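Side-chain contacts in nucleoporin nup120 (Schizosaccharomyces pombe, PDB 4GQ2), which serves as a structural component of the nuclear pore complex, whose nucleoporins can also dock or interact with transiently associated nuclear transport factors: residues G460-T463 with I464-K468; P630-I633 with S634-D638; L816-K819 with L820-K824; C898-L901 with H902-K905; E910-Y913 with I914-L917. All coordinates share one frame; numbering follows the deposited sequence.

Contact 1: residues G460-T463 with I464-K468; sequences GALT and ISELK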
loop_
_atom_site.group_PDB
_atom_site.type_symbol
_atom_site.label_atom_id
_atom_site.label_comp_id
_atom_site.label_asym_id
_atom_site.label_seq_id
_atom_site.Cartn_x
_atom_site.Cartn_y
_atom_site.Cartn_z
ATOM N N GLY A 460 1.862 -9.903 -18.190
ATOM C CA GLY A 460 0.863 -8.842 -18.313
ATOM C C GLY A 460 -0.546 -9.292 -17.965
ATOM O O GLY A 460 -1.420 -8.462 -17.696
ATOM N N ALA A 461 -0.767 -10.608 -17.974
ATOM C CA ALA A 461 -2.046 -11.196 -17.560
ATOM C C ALA A 461 -2.039 -11.608 -16.082
ATOM O O ALA A 461 -3.019 -12.164 -15.578
ATOM C CB ALA A 461 -2.411 -12.377 -18.449
ATOM N N LEU A 462 -0.930 -11.333 -15.399
ATOM C CA LEU A 462 -0.833 -11.508 -13.952
ATOM C C LEU A 462 -1.408 -10.305 -13.219
ATOM O O LEU A 462 -1.183 -9.156 -13.616
ATOM C CB LEU A 462 0.627 -11.721 -13.523
ATOM C CG LEU A 462 1.132 -13.115 -13.121
ATOM C CD1 LEU A 462 0.698 -14.217 -14.087
ATOM C CD2 LEU A 462 2.650 -13.089 -12.953
ATOM N N THR A 463 -2.156 -10.581 -12.152
ATOM C CA THR A 463 -2.602 -9.543 -11.232
ATOM C C THR A 463 -1.395 -9.039 -10.450
ATOM O O THR A 463 -0.359 -9.706 -10.389
ATOM C CB THR A 463 -3.682 -10.062 -10.254
ATOM O OG1 THR A 463 -3.190 -11.203 -9.544
ATOM C CG2 THR A 463 -4.957 -10.448 -10.999
ATOM N N ILE A 464 -1.533 -7.861 -9.857
ATOM C CA ILE A 464 -0.457 -7.240 -9.084
ATOM C C ILE A 464 0.011 -8.109 -7.903
ATOM O O ILE A 464 1.201 -8.144 -7.587
ATOM C CB ILE A 464 -0.876 -5.831 -8.597
ATOM C CG1 ILE A 464 0.288 -5.112 -7.918
ATOM C CG2 ILE A 464 -2.089 -5.912 -7.674
ATOM C CD1 ILE A 464 1.349 -4.631 -8.888
ATOM N N SER A 465 -0.928 -8.800 -7.259
ATOM C CA SER A 465 -0.604 -9.709 -6.163
ATOM C C SER A 465 0.130 -10.930 -6.685
ATOM O O SER A 465 1.089 -11.385 -6.066
ATOM C CB SER A 465 -1.860 -10.139 -5.402
ATOM O OG SER A 465 -2.345 -9.075 -4.604
ATOM N N GLU A 466 -0.324 -11.447 -7.825
ATOM C CA GLU A 466 0.349 -12.557 -8.482
ATOM C C GLU A 466 1.769 -12.159 -8.871
ATOM O O GLU A 466 2.688 -12.966 -8.746
ATOM C CB GLU A 466 -0.445 -13.051 -9.697
ATOM C CG GLU A 466 -1.523 -14.081 -9.358
ATOM C CD GLU A 466 -2.596 -14.232 -10.434
ATOM O OE1 GLU A 466 -2.271 -14.173 -11.640
ATOM O OE2 GLU A 466 -3.780 -14.415 -10.068
ATOM N N LEU A 467 1.943 -10.911 -9.313
ATOM C CA LEU A 467 3.268 -10.398 -9.671
ATOM C C LEU A 467 4.190 -10.333 -8.454
ATOM O O LEU A 467 5.343 -10.776 -8.519
ATOM C CB LEU A 467 3.176 -9.022 -10.350
ATOM C CG LEU A 467 4.478 -8.413 -10.882
ATOM C CD1 LEU A 467 5.133 -9.320 -11.916
ATOM C CD2 LEU A 467 4.216 -7.037 -11.473
ATOM N N LYS A 468 3.667 -9.780 -7.357
ATOM C CA LYS A 468 4.372 -9.727 -6.073
ATOM C C LYS A 468 4.808 -11.111 -5.614
ATOM O O LYS A 468 5.961 -11.308 -5.246
ATOM C CB LYS A 468 3.501 -9.077 -4.996
ATOM C CG LYS A 468 3.629 -7.568 -4.930
ATOM C CD LYS A 468 3.345 -7.059 -3.528
ATOM C CE LYS A 468 1.971 -6.431 -3.435
ATOM N NZ LYS A 468 1.911 -5.211 -4.289
#
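The carboxylate of E466 overlaps the hydroxyl of T463: E466 CD lies 3.2 Å from T463 OG1, with CB and CG of the same glutamate almost as near to that oxygen. T463 is the N-cap of helix 464-478. Its chi1 of 56° places OG1 between the backbone N and the carbonyl carbon, turned toward the N-H groups of the first turn, where it accepts from E466 N. At 3.4 Å from E466 N to T463 OG1 this capping bond is weak, although the N-H points fairly straight at the oxygen (153°). The firmer link is the first regular helical bond, L467 N to T463 O at 2.8 Å. One residue thus serves the first turn twice, with its side chain and with its carbonyl.

E466 returns over the cap because a chi1 of -86° keeps CG on the side of its own backbone N, from where the chain runs extended. OE1 comes no closer than 3.6 Å to T463 N, so the reciprocal bond that would complete a capping box is not established. A carboxylate beside the first turn would nevertheless be expected to suit the helix dipole. L462, just before the cap, crosses the base of the glutamate from the other flank, with L462 CG 3.8 Å from E466 CB.

The cap itself is a surface feature in the turn joining helix 453-459 to helix 464-478. Beyond it, L467 faces inward onto F428 of helix 419-428 and onto Q438 and L441 of helix 434-443, while I464 packs on I434, Q15 and L742.

Contact 2: residues P630-I633 with S634-D638; sequences PDYI and STLID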
loop_
_atom_site.group_PDB
_atom_site.type_symbol
_atom_site.label_atom_id
_atom_site.label_comp_id
_atom_site.label_asym_id
_atom_site.label_seq_id
_atom_site.Cartn_x
_atom_site.Cartn_y
_atom_site.Cartn_z
ATOM N N PRO A 630 26.298 10.798 24.831
ATOM C CA PRO A 630 26.319 11.681 26.012
ATOM C C PRO A 630 26.666 13.155 25.746
ATOM O O PRO A 630 26.016 14.042 26.307
ATOM C CB PRO A 630 27.390 11.052 26.916
ATOM C CG PRO A 630 27.705 9.706 26.338
ATOM C CD PRO A 630 26.801 9.454 25.166
ATOM N N ASP A 631 27.683 13.414 24.923
ATOM C CA ASP A 631 28.012 14.790 24.520
ATOM C C ASP A 631 26.866 15.428 23.738
ATOM O O ASP A 631 26.532 16.596 23.958
ATOM C CB ASP A 631 29.297 14.843 23.685
ATOM C CG ASP A 631 29.610 16.250 23.172
ATOM O OD1 ASP A 631 30.168 17.059 23.944
ATOM O OD2 ASP A 631 29.301 16.542 21.995
ATOM N N TYR A 632 26.266 14.655 22.834
ATOM C CA TYR A 632 25.185 15.155 21.989
ATOM C C TYR A 632 23.914 15.462 22.789
ATOM O O TYR A 632 23.165 16.383 22.451
ATOM C CB TYR A 632 24.899 14.191 20.834
ATOM C CG TYR A 632 23.905 14.733 19.834
ATOM C CD1 TYR A 632 24.261 15.750 18.950
ATOM C CD2 TYR A 632 22.602 14.240 19.782
ATOM C CE1 TYR A 632 23.347 16.256 18.037
ATOM C CE2 TYR A 632 21.681 14.736 18.871
ATOM C CZ TYR A 632 22.061 15.739 18.005
ATOM O OH TYR A 632 21.153 16.232 17.107
ATOM N N ILE A 633 23.683 14.694 23.848
ATOM C CA ILE A 633 22.606 14.983 24.796
ATOM C C ILE A 633 22.873 16.339 25.468
ATOM O O ILE A 633 22.009 17.226 25.496
ATOM C CB ILE A 633 22.483 13.853 25.849
ATOM C CG1 ILE A 633 21.894 12.591 25.206
ATOM C CG2 ILE A 633 21.636 14.289 27.043
ATOM C CD1 ILE A 633 21.993 11.348 26.066
ATOM N N SER A 634 24.089 16.487 25.986
ATOM C CA SER A 634 24.530 17.699 26.652
ATOM C C SER A 634 24.438 18.905 25.711
ATOM O O SER A 634 23.978 19.973 26.107
ATOM C CB SER A 634 25.958 17.512 27.160
ATOM O OG SER A 634 26.451 18.708 27.731
ATOM N N THR A 635 24.850 18.713 24.460
ATOM C CA THR A 635 24.737 19.743 23.438
ATOM C C THR A 635 23.299 20.224 23.247
ATOM O O THR A 635 23.056 21.429 23.184
ATOM C CB THR A 635 25.290 19.245 22.094
ATOM O OG1 THR A 635 26.668 18.916 22.255
ATOM C CG2 THR A 635 25.149 20.311 21.002
ATOM N N LEU A 636 22.354 19.289 23.160
ATOM C CA LEU A 636 20.942 19.640 23.013
ATOM C C LEU A 636 20.396 20.360 24.231
ATOM O O LEU A 636 19.707 21.385 24.095
ATOM C CB LEU A 636 20.099 18.404 22.725
ATOM C CG LEU A 636 19.750 18.097 21.270
ATOM C CD1 LEU A 636 20.970 18.097 20.359
ATOM C CD2 LEU A 636 19.043 16.750 21.220
ATOM N N ILE A 637 20.702 19.828 25.415
ATOM C CA ILE A 637 20.297 20.469 26.672
ATOM C C ILE A 637 20.721 21.931 26.661
ATOM O O ILE A 637 19.883 22.833 26.793
ATOM C CB ILE A 637 20.922 19.786 27.905
ATOM C CG1 ILE A 637 20.344 18.379 28.102
ATOM C CG2 ILE A 637 20.710 20.632 29.153
ATOM C CD1 ILE A 637 21.197 17.494 28.989
ATOM N N ASP A 638 22.021 22.155 26.469
ATOM C CA ASP A 638 22.594 23.488 26.597
ATOM C C ASP A 638 22.066 24.477 25.565
ATOM O O ASP A 638 21.753 25.617 25.920
ATOM C CB ASP A 638 24.124 23.434 26.630
ATOM C CG ASP A 638 24.659 23.016 27.995
ATOM O OD1 ASP A 638 24.009 23.329 29.018
ATOM O OD2 ASP A 638 25.725 22.369 28.051
#
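L636 lays one methyl over a face of the Y632 ring, one helical turn earlier. Its CD1 stands 3.8 Å from the Y632 ring centroid and 22° off the ring normal, which defines a CH-pi contact. The methyl is displaced from the centre toward the phenol end, as its nearest approach to a ring atom, 3.5 Å from L636 CD1 to Y632 CZ, confirms. Y632 reaches this position with CG anti to its backbone N (chi1 -173°), and its hydroxyl is hydrogen-bonded to S583 OG.

I633 and I637 repeat the four-residue spacing with an aliphatic contact, I633 CG2 against I637 CD1 at 3.8 Å. On the polar flank, T635 turns back onto the main chain: T635 OG1 donates to D631 O at 2.9 Å, from 44° out of the carbonyl plane. The same oxygen also takes T635 N at 2.8 Å, nearer the plane, so two donors of a single residue grip D631 O.

These pairs lie along the opening turns of helix 630-641, in the range of the Nup120 helical-domain family. L636 continues onto L699 and L702 of helix 672-703, I633 and I637 share Q706, and Y632 leans on C587.

Contact 3: residues L816-K819 with L820-K824; sequences LVEK and LFLFK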
loop_
_atom_site.group_PDB
_atom_site.type_symbol
_atom_site.label_atom_id
_atom_site.label_comp_id
_atom_site.label_asym_id
_atom_site.label_seq_id
_atom_site.Cartn_x
_atom_site.Cartn_y
_atom_site.Cartn_z
ATOM N N LEU A 816 -12.758 6.642 7.954
ATOM C CA LEU A 816 -12.187 5.983 6.790
ATOM C C LEU A 816 -12.531 4.495 6.772
ATOM O O LEU A 816 -13.027 3.990 5.756
ATOM C CB LEU A 816 -10.671 6.219 6.684
ATOM C CG LEU A 816 -9.951 5.460 5.563
ATOM C CD1 LEU A 816 -10.579 5.764 4.206
ATOM C CD2 LEU A 816 -8.459 5.782 5.558
ATOM N N VAL A 817 -12.295 3.815 7.894
ATOM C CA VAL A 817 -12.581 2.376 8.011
ATOM C C VAL A 817 -14.067 2.067 7.798
ATOM O O VAL A 817 -14.417 1.073 7.133
ATOM C CB VAL A 817 -12.094 1.793 9.359
ATOM C CG1 VAL A 817 -12.502 0.337 9.507
ATOM C CG2 VAL A 817 -10.583 1.920 9.479
ATOM N N GLU A 818 -14.931 2.933 8.328
ATOM C CA GLU A 818 -16.379 2.760 8.193
ATOM C C GLU A 818 -16.782 2.771 6.718
ATOM O O GLU A 818 -17.583 1.941 6.289
ATOM C CB GLU A 818 -17.144 3.825 8.994
ATOM C CG GLU A 818 -18.611 3.502 9.258
ATOM C CD GLU A 818 -19.572 4.168 8.285
ATOM O OE1 GLU A 818 -19.131 4.989 7.453
ATOM O OE2 GLU A 818 -20.784 3.879 8.357
ATOM N N LYS A 819 -16.196 3.683 5.944
ATOM C CA LYS A 819 -16.463 3.755 4.504
ATOM C C LYS A 819 -15.940 2.535 3.758
ATOM O O LYS A 819 -16.605 2.010 2.855
ATOM C CB LYS A 819 -15.881 5.027 3.898
ATOM C CG LYS A 819 -16.689 6.282 4.177
ATOM C CD LYS A 819 -18.047 6.233 3.488
ATOM C CE LYS A 819 -18.790 7.552 3.617
ATOM N NZ LYS A 819 -18.873 8.012 5.031
ATOM N N LEU A 820 -14.749 2.083 4.140
ATOM C CA LEU A 820 -14.166 0.881 3.542
ATOM C C LEU A 820 -15.102 -0.299 3.779
ATOM O O LEU A 820 -15.335 -1.111 2.879
ATOM C CB LEU A 820 -12.769 0.595 4.113
ATOM C CG LEU A 820 -11.603 1.467 3.616
ATOM C CD1 LEU A 820 -10.343 1.240 4.449
ATOM C CD2 LEU A 820 -11.317 1.197 2.147
ATOM N N PHE A 821 -15.646 -0.362 4.994
ATOM C CA PHE A 821 -16.564 -1.415 5.375
ATOM C C PHE A 821 -17.796 -1.386 4.488
ATOM O O PHE A 821 -18.137 -2.399 3.876
ATOM C CB PHE A 821 -16.944 -1.318 6.856
ATOM C CG PHE A 821 -17.741 -2.491 7.342
ATOM C CD1 PHE A 821 -17.099 -3.662 7.740
ATOM C CD2 PHE A 821 -19.136 -2.440 7.375
ATOM C CE1 PHE A 821 -17.831 -4.756 8.178
ATOM C CE2 PHE A 821 -19.872 -3.535 7.810
ATOM C CZ PHE A 821 -19.218 -4.695 8.213
ATOM N N LEU A 822 -18.439 -0.224 4.398
ATOM C CA LEU A 822 -19.585 -0.023 3.497
ATOM C C LEU A 822 -19.310 -0.486 2.070
ATOM O O LEU A 822 -20.227 -0.911 1.371
ATOM C CB LEU A 822 -20.005 1.453 3.484
ATOM C CG LEU A 822 -21.138 1.994 4.366
ATOM C CD1 LEU A 822 -21.744 0.982 5.337
ATOM C CD2 LEU A 822 -20.657 3.240 5.099
ATOM N N PHE A 823 -18.053 -0.391 1.636
ATOM C CA PHE A 823 -17.667 -0.826 0.290
ATOM C C PHE A 823 -17.105 -2.241 0.293
ATOM O O PHE A 823 -16.518 -2.691 -0.693
ATOM C CB PHE A 823 -16.711 0.175 -0.370
ATOM C CG PHE A 823 -17.417 1.336 -1.017
ATOM C CD1 PHE A 823 -17.944 2.367 -0.242
ATOM C CD2 PHE A 823 -17.572 1.391 -2.399
ATOM C CE1 PHE A 823 -18.614 3.434 -0.832
ATOM C CE2 PHE A 823 -18.244 2.450 -2.997
ATOM C CZ PHE A 823 -18.761 3.478 -2.212
ATOM N N LYS A 824 -17.313 -2.940 1.408
ATOM C CA LYS A 824 -17.058 -4.384 1.501
ATOM C C LYS A 824 -15.575 -4.707 1.358
ATOM O O LYS A 824 -15.201 -5.798 0.925
ATOM C CB LYS A 824 -17.922 -5.159 0.490
ATOM C CG LYS A 824 -19.403 -4.817 0.587
ATOM C CD LYS A 824 -20.278 -5.725 -0.261
ATOM C CE LYS A 824 -21.749 -5.516 0.081
ATOM N NZ LYS A 824 -22.643 -6.544 -0.524
#
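L822 leads back along helix 812-822 onto E818. Its CB rests 3.5 Å from K819 O and slightly farther from E818 O. CG follows at 4.0 Å from E818 O, still alongside the main chain. The branch CD2 then reaches the glutamate head, lying 3.3 Å from both E818 OE1 and E818 OE2 and 3.5 Å from E818 CD, so the methyl sits astride the carboxylate instead of favouring one oxygen. The leucine conformer is unusual, with chi2 at 5°, and the exact position of CD2 is therefore somewhat uncertain. E818 meets it with a chain bent at chi2. Its OE2 accepts a hydrogen bond from V879 N, which helps to position the head, and OE1 has a long salt bridge to K819 NZ at 3.9 Å.

After L822 the helix ends in a Schellman motif: K824, with positive phi, is the C-prime residue, K824 N bonding to F821 O and Q825 N to L820 O. F823 N still reaches K819 O at 3.1 Å, and the same oxygen lies at the edge of the F823 ring.

Around this end, L816, K819 and L820 pack on F773 of helix 770-777, V817 and L820 on C829 of helix 826-832, and F821 on L848 of helix 840-852, with Y826 edge-to-face to F821.

Contact 4: residues C898-L901 with H902-K905; sequences CYYL and HLSK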
loop_
_atom_site.group_PDB
_atom_site.type_symbol
_atom_site.label_atom_id
_atom_site.label_comp_id
_atom_site.label_asym_id
_atom_site.label_seq_id
_atom_site.Cartn_x
_atom_site.Cartn_y
_atom_site.Cartn_z
ATOM N N CYS A 898 -33.057 -2.435 22.364
ATOM C CA CYS A 898 -32.991 -2.216 20.911
ATOM C C CYS A 898 -31.649 -2.670 20.339
ATOM O O CYS A 898 -31.596 -3.333 19.300
ATOM C CB CYS A 898 -33.225 -0.739 20.576
ATOM S SG CYS A 898 -34.942 -0.190 20.748
ATOM N N TYR A 899 -30.578 -2.306 21.041
ATOM C CA TYR A 899 -29.222 -2.686 20.684
ATOM C C TYR A 899 -29.084 -4.206 20.706
ATOM O O TYR A 899 -28.628 -4.798 19.726
ATOM C CB TYR A 899 -28.217 -1.993 21.623
ATOM C CG TYR A 899 -26.763 -2.399 21.443
ATOM C CD1 TYR A 899 -26.061 -2.057 20.287
ATOM C CD2 TYR A 899 -26.083 -3.106 22.449
ATOM C CE1 TYR A 899 -24.732 -2.417 20.129
ATOM C CE2 TYR A 899 -24.755 -3.469 22.301
ATOM C CZ TYR A 899 -24.086 -3.127 21.134
ATOM O OH TYR A 899 -22.769 -3.482 20.966
ATOM N N TYR A 900 -29.505 -4.837 21.802
ATOM C CA TYR A 900 -29.453 -6.301 21.911
ATOM C C TYR A 900 -30.338 -7.021 20.880
ATOM O O TYR A 900 -29.962 -8.089 20.377
ATOM C CB TYR A 900 -29.778 -6.770 23.334
ATOM C CG TYR A 900 -28.701 -6.475 24.366
ATOM C CD1 TYR A 900 -27.346 -6.535 24.037
ATOM C CD2 TYR A 900 -29.042 -6.163 25.681
ATOM C CE1 TYR A 900 -26.361 -6.270 24.984
ATOM C CE2 TYR A 900 -28.068 -5.903 26.633
ATOM C CZ TYR A 900 -26.730 -5.955 26.279
ATOM O OH TYR A 900 -25.766 -5.695 27.221
ATOM N N LEU A 901 -31.499 -6.434 20.564
ATOM C CA LEU A 901 -32.350 -6.919 19.469
ATOM C C LEU A 901 -31.609 -6.835 18.135
ATOM O O LEU A 901 -31.594 -7.796 17.358
ATOM C CB LEU A 901 -33.650 -6.112 19.365
ATOM C CG LEU A 901 -34.966 -6.793 18.932
ATOM C CD1 LEU A 901 -35.874 -5.799 18.208
ATOM C CD2 LEU A 901 -34.793 -8.055 18.091
ATOM N N HIS A 902 -31.008 -5.678 17.867
ATOM C CA HIS A 902 -30.225 -5.506 16.653
ATOM C C HIS A 902 -29.121 -6.523 16.549
ATOM O O HIS A 902 -28.937 -7.144 15.507
ATOM C CB HIS A 902 -29.645 -4.110 16.580
ATOM C CG HIS A 902 -28.659 -3.936 15.461
ATOM N ND1 HIS A 902 -27.362 -3.666 15.677
ATOM C CD2 HIS A 902 -28.818 -4.034 14.084
ATOM C CE1 HIS A 902 -26.725 -3.578 14.500
ATOM N NE2 HIS A 902 -27.615 -3.807 13.525
ATOM N N LEU A 903 -28.382 -6.703 17.635
ATOM C CA LEU A 903 -27.320 -7.697 17.682
ATOM C C LEU A 903 -27.834 -9.096 17.400
ATOM O O LEU A 903 -27.247 -9.825 16.600
ATOM C CB LEU A 903 -26.602 -7.656 19.028
ATOM C CG LEU A 903 -25.770 -6.393 19.231
ATOM C CD1 LEU A 903 -24.776 -6.610 20.360
ATOM C CD2 LEU A 903 -25.056 -6.016 17.946
ATOM N N SER A 904 -28.945 -9.454 18.038
ATOM C CA SER A 904 -29.580 -10.748 17.813
ATOM C C SER A 904 -29.810 -11.020 16.328
ATOM O O SER A 904 -29.391 -12.060 15.814
ATOM C CB SER A 904 -30.902 -10.833 18.570
ATOM O OG SER A 904 -31.473 -12.113 18.402
ATOM N N LYS A 905 -30.452 -10.073 15.644
ATOM C CA LYS A 905 -30.757 -10.207 14.215
ATOM C C LYS A 905 -29.476 -10.248 13.381
ATOM O O LYS A 905 -29.447 -10.872 12.317
ATOM C CB LYS A 905 -31.657 -9.056 13.725
ATOM C CG LYS A 905 -33.043 -8.994 14.357
ATOM C CD LYS A 905 -33.677 -7.616 14.196
ATOM C CE LYS A 905 -34.708 -7.571 13.074
ATOM N NZ LYS A 905 -36.036 -8.076 13.528
#
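L903 N donates to Y899 O at 2.8 Å, and H902 N to C898 O at the same length. S904 N to Y900 O and K905 N to L901 O complete four consecutive i to i+4 bonds, all with N-H angles near 160° or straighter. This is uninterrupted alpha-helix, part of helix 895-909 in the helical region assigned to the Nup120 HEAT-repeat family. Two side-chain hydroxyls of the contact are tied elsewhere: Y899 OH is hydrogen-bonded to F863 O, and the buried S904 OG to A916 O, with E941 OE2 as a second partner.

Outward from the main chain, L903 is the hub of the packing. A chi1 of -69° swings its side chain beside its own N, back toward the preceding turn. L903 CD1 lies over one face of the Y899 ring, 4.0 Å from the centroid, as a CH-pi contact. The same methyl reaches the edge of the other tyrosine near its ring plane, 4.5 Å from Y900 CD1, so one branch is placed against a face and an edge.

Other helices enclose the turn: F919 and L922 of helix 913-925 meet L903 and Y900, I938 of helix 932-949 meets L901, and F883 of helix 881-889 meets C898 and Y899. At the exposed flank the aliphatic part of K905 crosses the L901 side chain, with K905 CG 3.5 Å from L901 O and K905 CD 4.1 Å from L901 CD2.

Contact 5: residues E910-Y913 with I914-L917; sequences ESAY and IDAL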
loop_
_atom_site.group_PDB
_atom_site.type_symbol
_atom_site.label_atom_id
_atom_site.label_comp_id
_atom_site.label_asym_id
_atom_site.label_seq_id
_atom_site.Cartn_x
_atom_site.Cartn_y
_atom_site.Cartn_z
ATOM N N GLU A 910 -25.536 -14.085 10.180
ATOM C CA GLU A 910 -24.234 -14.730 10.039
ATOM C C GLU A 910 -24.255 -16.172 10.553
ATOM O O GLU A 910 -23.209 -16.828 10.631
ATOM C CB GLU A 910 -23.154 -13.911 10.752
ATOM C CG GLU A 910 -23.025 -12.478 10.248
ATOM C CD GLU A 910 -22.349 -12.368 8.889
ATOM O OE1 GLU A 910 -22.802 -11.536 8.075
ATOM O OE2 GLU A 910 -21.364 -13.098 8.632
ATOM N N SER A 911 -25.453 -16.649 10.896
ATOM C CA SER A 911 -25.680 -18.036 11.316
ATOM C C SER A 911 -24.988 -18.380 12.635
ATOM O O SER A 911 -24.666 -19.544 12.893
ATOM C CB SER A 911 -25.282 -19.028 10.210
ATOM O OG SER A 911 -25.787 -18.619 8.947
ATOM N N ALA A 912 -24.762 -17.358 13.459
ATOM C CA ALA A 912 -24.257 -17.545 14.811
ATOM C C ALA A 912 -25.446 -17.635 15.759
ATOM O O ALA A 912 -25.748 -16.694 16.498
ATOM C CB ALA A 912 -23.332 -16.403 15.195
ATOM N N TYR A 913 -26.112 -18.785 15.734
ATOM C CA TYR A 913 -27.418 -18.951 16.371
ATOM C C TYR A 913 -27.422 -18.980 17.903
ATOM O O TYR A 913 -28.411 -18.581 18.519
ATOM C CB TYR A 913 -28.141 -20.170 15.786
ATOM C CG TYR A 913 -28.275 -20.118 14.275
ATOM C CD1 TYR A 913 -29.065 -19.145 13.658
ATOM C CD2 TYR A 913 -27.609 -21.037 13.463
ATOM C CE1 TYR A 913 -29.189 -19.090 12.279
ATOM C CE2 TYR A 913 -27.727 -20.990 12.081
ATOM C CZ TYR A 913 -28.520 -20.016 11.496
ATOM O OH TYR A 913 -28.640 -19.959 10.125
ATOM N N ILE A 914 -26.327 -19.425 18.515
ATOM C CA ILE A 914 -26.223 -19.446 19.980
ATOM C C ILE A 914 -26.161 -18.030 20.557
ATOM O O ILE A 914 -26.825 -17.726 21.552
ATOM C CB ILE A 914 -24.993 -20.256 20.473
ATOM C CG1 ILE A 914 -24.864 -21.596 19.724
ATOM C CG2 ILE A 914 -25.041 -20.458 21.987
ATOM C CD1 ILE A 914 -25.871 -22.663 20.123
ATOM N N ASP A 915 -25.350 -17.180 19.931
ATOM C CA ASP A 915 -25.182 -15.795 20.359
ATOM C C ASP A 915 -26.415 -14.960 20.007
ATOM O O ASP A 915 -26.828 -14.089 20.784
ATOM C CB ASP A 915 -23.936 -15.184 19.715
ATOM C CG ASP A 915 -22.686 -15.994 19.975
ATOM O OD1 ASP A 915 -22.171 -15.970 21.114
ATOM O OD2 ASP A 915 -22.208 -16.649 19.029
ATOM N N ALA A 916 -26.989 -15.224 18.833
ATOM C CA ALA A 916 -28.244 -14.587 18.418
ATOM C C ALA A 916 -29.362 -14.860 19.424
ATOM O O ALA A 916 -30.219 -14.007 19.647
ATOM C CB ALA A 916 -28.655 -15.057 17.032
ATOM N N LEU A 917 -29.335 -16.052 20.025
ATOM C CA LEU A 917 -30.311 -16.462 21.028
ATOM C C LEU A 917 -30.047 -15.703 22.322
ATOM O O LEU A 917 -30.958 -15.096 22.889
ATOM C CB LEU A 917 -30.209 -17.976 21.275
ATOM C CG LEU A 917 -31.375 -18.846 21.777
ATOM C CD1 LEU A 917 -30.952 -20.309 21.788
ATOM C CD2 LEU A 917 -31.896 -18.463 23.150
#
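A912 caps the helix that carries D915 and A916 without any side-chain acceptor: an alanine occupies the N-cap of helix 913-925, and its CB merely approaches D915 OD2 at 4.0 Å. The turn before it is a Schellman motif ending helix 895-909. S911, with positive phi, is its C-prime residue, with A912 N bonding to L907 O and S911 N to F908 O. One helix therefore ends and the next begins within a few residues.

Y913 closes over this turn. Its chi1 of -55° folds the ring backward, past its own backbone N, and S911 CA lies 3.5 Å above one face, offset toward the rim. A weak bond from S911 OG to Y913 OH (3.4 Å) joins the two hydroxyls.

D915 serves a different partner, outside this chain: its OD1 forms a salt bridge with a basic side chain of the chain of another protein, which places this helix start at a subunit interface. Within the chain, A916 packs on L907 and F908, and Y913 on A948 and A949 of helix 932-949.

The opening turn rests on two main-chain bonds of unequal quality. A916 N meets A912 O at 3.0 Å with an N-H angle of 160°, whereas the angle from L917 N to Y913 O is only 137°.

The five contacts follow one another in series along the chain, from the range of the beta-propeller family (contact 1) through the helical domain (contact 2) to the HEAT-repeat range (contacts 3 to 5). Contact 2 is remote, its centre about 51 Å from that of contact 1 and about 62 Å from that of contact 5. Contacts 3 and 4 have centres about 21 Å apart and do not touch. Contacts 4 and 5, on the successive helices 895-909 and 913-925, meet directly, with centres about 11 Å apart. Local turns, caps and helix ends thus recur throughout a large, multi-part structural nucleoporin, and contact 5 also reaches another protein chain.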